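Local coordinates for Rho GTPase-activating protein 27 (Homo sapiens, PDB 3PP2) that probably switches off the Rho-type GTPases CDC42 and RAC1 by speeding their GTP hydrolysis, and may take part in clathrin-mediated endocytosis, at residues A[77-82]-A[113-118]; A[14-19]-A[43-48]. All coordinates share one frame; numbering follows the deposited sequence. Where two conformers were deposited one is given.

From the N terminus of this pleckstrin homology domain, strand 10-21 is followed by strands 32-39 and 42-46; contact 2 (14-19 with 43-48) joins the first of the three to the last and closes the earlier loop. Contact 1 (77-82 with 113-118) then closes a later one, fixing strand 76-79 to the C-terminal helix 108-122. The two follow in series, neither nesting nor crossing. Together they are a worked example of a common architecture, a curled antiparallel sheet with a C-terminal helix at one end. They meet in the interior, where Trp114 packs on Leu14 and Leu43, and Ile118 also reaches Leu43.

Contact 1: A[77-82]-A[113-118]; sequences LSWAPK and TWHKAI
Apolar contact between Leu77 and two residues of the helix, His115 and Ile118, carries most of this junction. Methyl CD2 of Leu77 sits over one face of the imidazole, 3.7 Å from the centroid of the His115 ring, and its line of approach is only 15° off the ring normal. It lies a little toward the rim, so that Leu77 CD2 comes 3.6 Å from His115 CD2, and this is a clear CH-pi contact. The same methyl group meets CG2 of Ile118 at 3.9 Å, the two side chains crossing at about a right angle. One branch of the leucine thus fills the angle between two residues on successive turns of the helix. Farther along the helix, Leu77 also touches Ala119 and Ile122.

The setting is the C-terminal helix of a pleckstrin homology domain, which caps one open end of the curled antiparallel sheet. Strand 77-79 runs roughly antiparallel to helix segment 113-118, with the axes 9.5 Å apart.

Aromatic contact is the second element. The five-membered ring of Trp79 and the ring of His115 lie nearly parallel, at 23°, but are slid so far apart that they barely overlap, with centroids 4.9 Å from each other. The histidine can do this because chi1 of 178° sets CG opposite its own backbone nitrogen and directs the ring off the helix to Leu77 and Trp79.

Polar bonding comes from beyond these segments: His115 ND1 is hydrogen-bonded to Trp79 NE1 of the second subunit, whose own His115 meets this histidine edge-to-face.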
# COMPACT_ATOMS: atom_id res chain seq x y z
N LEU A 77 -19.33 4.08 -7.95
CA LEU A 77 -18.16 3.32 -7.45
C LEU A 77 -18.38 2.97 -6.00
O LEU A 77 -18.77 3.82 -5.21
CB LEU A 77 -16.95 4.22 -7.59
CG LEU A 77 -15.64 3.75 -6.98
CD1 LEU A 77 -15.09 2.58 -7.78
CD2 LEU A 77 -14.64 4.96 -6.94
N SER A 78 -17.99 1.76 -5.65
CA SER A 78 -18.01 1.31 -4.28
C SER A 78 -16.94 0.27 -4.01
O SER A 78 -16.37 -0.28 -4.93
CB SER A 78 -19.36 0.71 -3.94
OG SER A 78 -19.66 -0.37 -4.76
N TRP A 79 -16.66 0.02 -2.75
CA TRP A 79 -15.99 -1.20 -2.35
C TRP A 79 -17.04 -2.31 -2.43
O TRP A 79 -18.13 -2.20 -1.88
CB TRP A 79 -15.41 -1.08 -0.95
CG TRP A 79 -14.27 -0.14 -0.85
CD1 TRP A 79 -14.33 1.22 -0.79
CD2 TRP A 79 -12.86 -0.49 -0.81
NE1 TRP A 79 -13.07 1.74 -0.68
CE2 TRP A 79 -12.15 0.72 -0.69
CE3 TRP A 79 -12.15 -1.69 -0.81
CZ2 TRP A 79 -10.74 0.77 -0.64
CZ3 TRP A 79 -10.76 -1.65 -0.73
CH2 TRP A 79 -10.07 -0.43 -0.64
N ALA A 80 -16.69 -3.40 -3.10
CA ALA A 80 -17.65 -4.49 -3.28
C ALA A 80 -17.94 -5.18 -1.96
O ALA A 80 -17.06 -5.28 -1.10
CB ALA A 80 -17.12 -5.50 -4.24
N PRO A 81 -19.17 -5.74 -1.79
CA PRO A 81 -19.38 -6.65 -0.65
C PRO A 81 -18.35 -7.78 -0.65
O PRO A 81 -17.95 -8.26 -1.71
CB PRO A 81 -20.80 -7.20 -0.92
CG PRO A 81 -21.45 -6.13 -1.74
CD PRO A 81 -20.38 -5.56 -2.60
N LYS A 82 -17.94 -8.24 0.53
CA LYS A 82 -16.86 -9.23 0.61
C LYS A 82 -17.26 -10.56 -0.04
O LYS A 82 -16.37 -11.31 -0.52
CB LYS A 82 -16.38 -9.43 2.06
CG LYS A 82 -15.59 -8.25 2.63
CD LYS A 82 -15.08 -8.56 4.04
CE LYS A 82 -14.26 -7.40 4.64
NZ LYS A 82 -13.59 -7.79 5.91
N THR A 113 -5.79 3.92 -3.90
CA THR A 113 -5.38 5.03 -4.73
C THR A 113 -6.18 5.07 -6.06
O THR A 113 -6.50 6.15 -6.55
CB THR A 113 -3.86 5.08 -5.00
OG1 THR A 113 -3.46 3.94 -5.76
CG2 THR A 113 -3.08 5.17 -3.64
N TRP A 114 -6.48 3.92 -6.62
CA TRP A 114 -7.37 3.87 -7.78
C TRP A 114 -8.80 4.29 -7.46
O TRP A 114 -9.44 4.97 -8.25
CB TRP A 114 -7.35 2.49 -8.45
CG TRP A 114 -6.23 2.34 -9.42
CD1 TRP A 114 -5.02 1.78 -9.20
CD2 TRP A 114 -6.24 2.75 -10.78
NE1 TRP A 114 -4.25 1.81 -10.33
CE2 TRP A 114 -4.98 2.39 -11.33
CE3 TRP A 114 -7.20 3.35 -11.60
CZ2 TRP A 114 -4.65 2.61 -12.65
CZ3 TRP A 114 -6.86 3.57 -12.94
CH2 TRP A 114 -5.60 3.21 -13.44
N HIS A 115 -9.31 3.90 -6.30
CA HIS A 115 -10.60 4.37 -5.89
C HIS A 115 -10.64 5.88 -5.87
O HIS A 115 -11.57 6.48 -6.39
CB HIS A 115 -10.93 3.78 -4.51
CG HIS A 115 -12.23 4.23 -3.95
ND1 HIS A 115 -12.41 5.50 -3.47
CD2 HIS A 115 -13.42 3.60 -3.84
CE1 HIS A 115 -13.68 5.64 -3.10
NE2 HIS A 115 -14.30 4.49 -3.28
N LYS A 116 -9.62 6.50 -5.28
CA LYS A 116 -9.55 7.96 -5.21
C LYS A 116 -9.58 8.61 -6.59
O LYS A 116 -10.31 9.56 -6.82
CB LYS A 116 -8.29 8.40 -4.45
CG LYS A 116 -8.26 9.86 -4.09
CD LYS A 116 -7.00 10.17 -3.24
CE LYS A 116 -6.95 11.66 -2.87
NZ LYS A 116 -5.66 11.99 -2.30
N ALA A 117 -8.82 8.04 -7.52
CA ALA A 117 -8.73 8.61 -8.86
C ALA A 117 -10.07 8.45 -9.59
O ALA A 117 -10.54 9.38 -10.27
CB ALA A 117 -7.55 7.99 -9.63
N ILE A 118 -10.64 7.26 -9.54
CA ILE A 118 -11.93 7.01 -10.20
C ILE A 118 -13.03 7.84 -9.59
O ILE A 118 -13.85 8.43 -10.32
CB ILE A 118 -12.30 5.49 -10.17
CG1 ILE A 118 -11.27 4.65 -10.96
CG2 ILE A 118 -13.71 5.23 -10.73
CD1 ILE A 118 -11.31 3.16 -10.64

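Contact 2: A[14-19]-A[43-48]; sequences LHRTKT and LTFFKD
Arg16 and Phe45 contribute most of the surface buried here, the two side chains lying alongside one another and pointing opposite ways. The aliphatic part of the arginine crosses one face of the phenyl ring: CG of Arg16 stands 3.8 Å from the centroid of the Phe45 ring, a CH-pi contact displaced toward the CD1 rim. A bend at chi2 (-66°) then carries the guanidinium past the ring, its plane turned 69° from that of the phenyl group.

Beyond the ring, Arg16 NH1 donates to the carbonyl oxygen of Phe46 at 2.9 Å. The bond is fairly straight, with 158° at the hydrogen, and the oxygen lies in the guanidinium plane. Ser34, bonded to NE, and Glu67, salt-bridged to NH1, hold the buried head group from elsewhere in the fold. With an alanine in place of Arg16, the Phe46 carbonyl and the Glu67 carboxylate would probably lose their shared partner, and one face of Phe45 its aliphatic cover.

The two strands are not hydrogen-bonded neighbours, since strand 32-39 pairs with both. Arg16 and Phe45 thus meet over the middle strand on the inner side of the curved antiparallel sheet formed by the first strands of the pleckstrin homology fold.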
# COMPACT_ATOMS: atom_id res chain seq x y z
N LEU A 14 -4.16 -3.69 -13.46
CA LEU A 14 -5.19 -4.09 -12.52
C LEU A 14 -5.85 -5.37 -12.99
O LEU A 14 -5.91 -5.66 -14.19
CB LEU A 14 -6.28 -3.02 -12.36
CG LEU A 14 -5.82 -1.71 -11.73
CD1 LEU A 14 -6.91 -0.64 -11.83
CD2 LEU A 14 -5.38 -1.93 -10.29
N HIS A 15 -6.43 -6.10 -12.04
CA HIS A 15 -7.31 -7.21 -12.35
C HIS A 15 -8.73 -6.68 -12.50
O HIS A 15 -9.18 -5.80 -11.76
CB HIS A 15 -7.22 -8.26 -11.29
CG HIS A 15 -5.89 -8.88 -11.21
ND1 HIS A 15 -5.61 -10.11 -11.75
CD2 HIS A 15 -4.76 -8.46 -10.61
CE1 HIS A 15 -4.35 -10.41 -11.50
NE2 HIS A 15 -3.80 -9.41 -10.83
N ARG A 16 -9.45 -7.19 -13.48
CA ARG A 16 -10.84 -6.78 -13.68
C ARG A 16 -11.65 -7.85 -14.35
O ARG A 16 -11.11 -8.65 -15.14
CB ARG A 16 -10.90 -5.47 -14.48
CG ARG A 16 -10.73 -5.58 -15.98
CD ARG A 16 -9.36 -6.03 -16.35
NE ARG A 16 -9.09 -5.99 -17.78
CZ ARG A 16 -9.56 -6.86 -18.64
NH1 ARG A 16 -9.21 -6.77 -19.94
NH2 ARG A 16 -10.35 -7.85 -18.21
N THR A 17 -12.95 -7.82 -14.09
CA THR A 17 -13.91 -8.62 -14.83
C THR A 17 -15.18 -7.80 -15.01
O THR A 17 -15.59 -7.07 -14.11
CB THR A 17 -14.26 -9.94 -14.07
OG1 THR A 17 -15.20 -10.69 -14.85
CG2 THR A 17 -14.82 -9.75 -12.64
N LYS A 18 -15.83 -8.00 -16.14
CA LYS A 18 -17.17 -7.52 -16.34
C LYS A 18 -18.09 -8.47 -15.59
O LYS A 18 -17.81 -9.68 -15.47
CB LYS A 18 -17.52 -7.48 -17.83
CG LYS A 18 -18.79 -6.76 -18.16
CD LYS A 18 -18.91 -6.54 -19.69
CE LYS A 18 -20.17 -5.76 -20.04
NZ LYS A 18 -20.25 -5.66 -21.54
N THR A 19 -19.12 -7.90 -14.96
CA THR A 19 -20.11 -8.69 -14.22
C THR A 19 -21.56 -8.45 -14.68
O THR A 19 -22.42 -9.27 -14.40
CB THR A 19 -20.03 -8.41 -12.72
OG1 THR A 19 -20.08 -6.99 -12.52
CG2 THR A 19 -18.74 -8.98 -12.14
N LEU A 43 -12.36 5.50 -18.09
CA LEU A 43 -11.53 4.40 -17.59
C LEU A 43 -11.49 3.32 -18.64
O LEU A 43 -12.54 2.76 -19.00
CB LEU A 43 -12.09 3.84 -16.28
CG LEU A 43 -11.29 2.75 -15.56
CD1 LEU A 43 -9.97 3.28 -15.07
CD2 LEU A 43 -12.17 2.11 -14.44
N THR A 44 -10.29 3.06 -19.16
CA THR A 44 -10.10 2.11 -20.23
C THR A 44 -9.30 0.90 -19.72
O THR A 44 -8.20 1.07 -19.21
CB THR A 44 -9.38 2.74 -21.42
OG1 THR A 44 -10.13 3.87 -21.89
CG2 THR A 44 -9.20 1.70 -22.54
N PHE A 45 -9.87 -0.29 -19.86
CA PHE A 45 -9.19 -1.53 -19.62
C PHE A 45 -8.75 -2.09 -20.95
O PHE A 45 -9.59 -2.33 -21.83
CB PHE A 45 -10.13 -2.52 -18.96
CG PHE A 45 -10.55 -2.14 -17.58
CD1 PHE A 45 -9.65 -2.19 -16.53
CD2 PHE A 45 -11.85 -1.73 -17.33
CE1 PHE A 45 -10.06 -1.85 -15.27
CE2 PHE A 45 -12.25 -1.37 -16.06
CZ PHE A 45 -11.34 -1.45 -15.04
N PHE A 46 -7.45 -2.29 -21.12
CA PHE A 46 -6.91 -2.86 -22.36
C PHE A 46 -7.06 -4.36 -22.38
O PHE A 46 -7.51 -4.99 -21.43
CB PHE A 46 -5.45 -2.36 -22.51
CG PHE A 46 -5.38 -0.91 -22.88
CD1 PHE A 46 -5.44 0.10 -21.92
CD2 PHE A 46 -5.34 -0.53 -24.19
CE1 PHE A 46 -5.42 1.40 -22.28
CE2 PHE A 46 -5.35 0.80 -24.54
CZ PHE A 46 -5.39 1.75 -23.60
N LYS A 47 -6.73 -4.94 -23.52
CA LYS A 47 -6.71 -6.36 -23.68
C LYS A 47 -5.85 -7.00 -22.59
O LYS A 47 -4.93 -6.36 -22.07
CB LYS A 47 -6.15 -6.67 -25.09
CG LYS A 47 -6.30 -8.12 -25.54
CD LYS A 47 -5.70 -8.31 -26.94
CE LYS A 47 -6.11 -9.66 -27.58
NZ LYS A 47 -5.62 -9.83 -28.99
N ASP A 48 -6.14 -8.26 -22.27
CA ASP A 48 -5.36 -9.04 -21.31
C ASP A 48 -3.86 -8.87 -21.53
O ASP A 48 -3.39 -8.97 -22.68
CB ASP A 48 -5.75 -10.51 -21.49
CG ASP A 48 -5.17 -11.45 -20.42
OD1 ASP A 48 -4.29 -11.07 -19.61
OD2 ASP A 48 -5.67 -12.60 -20.40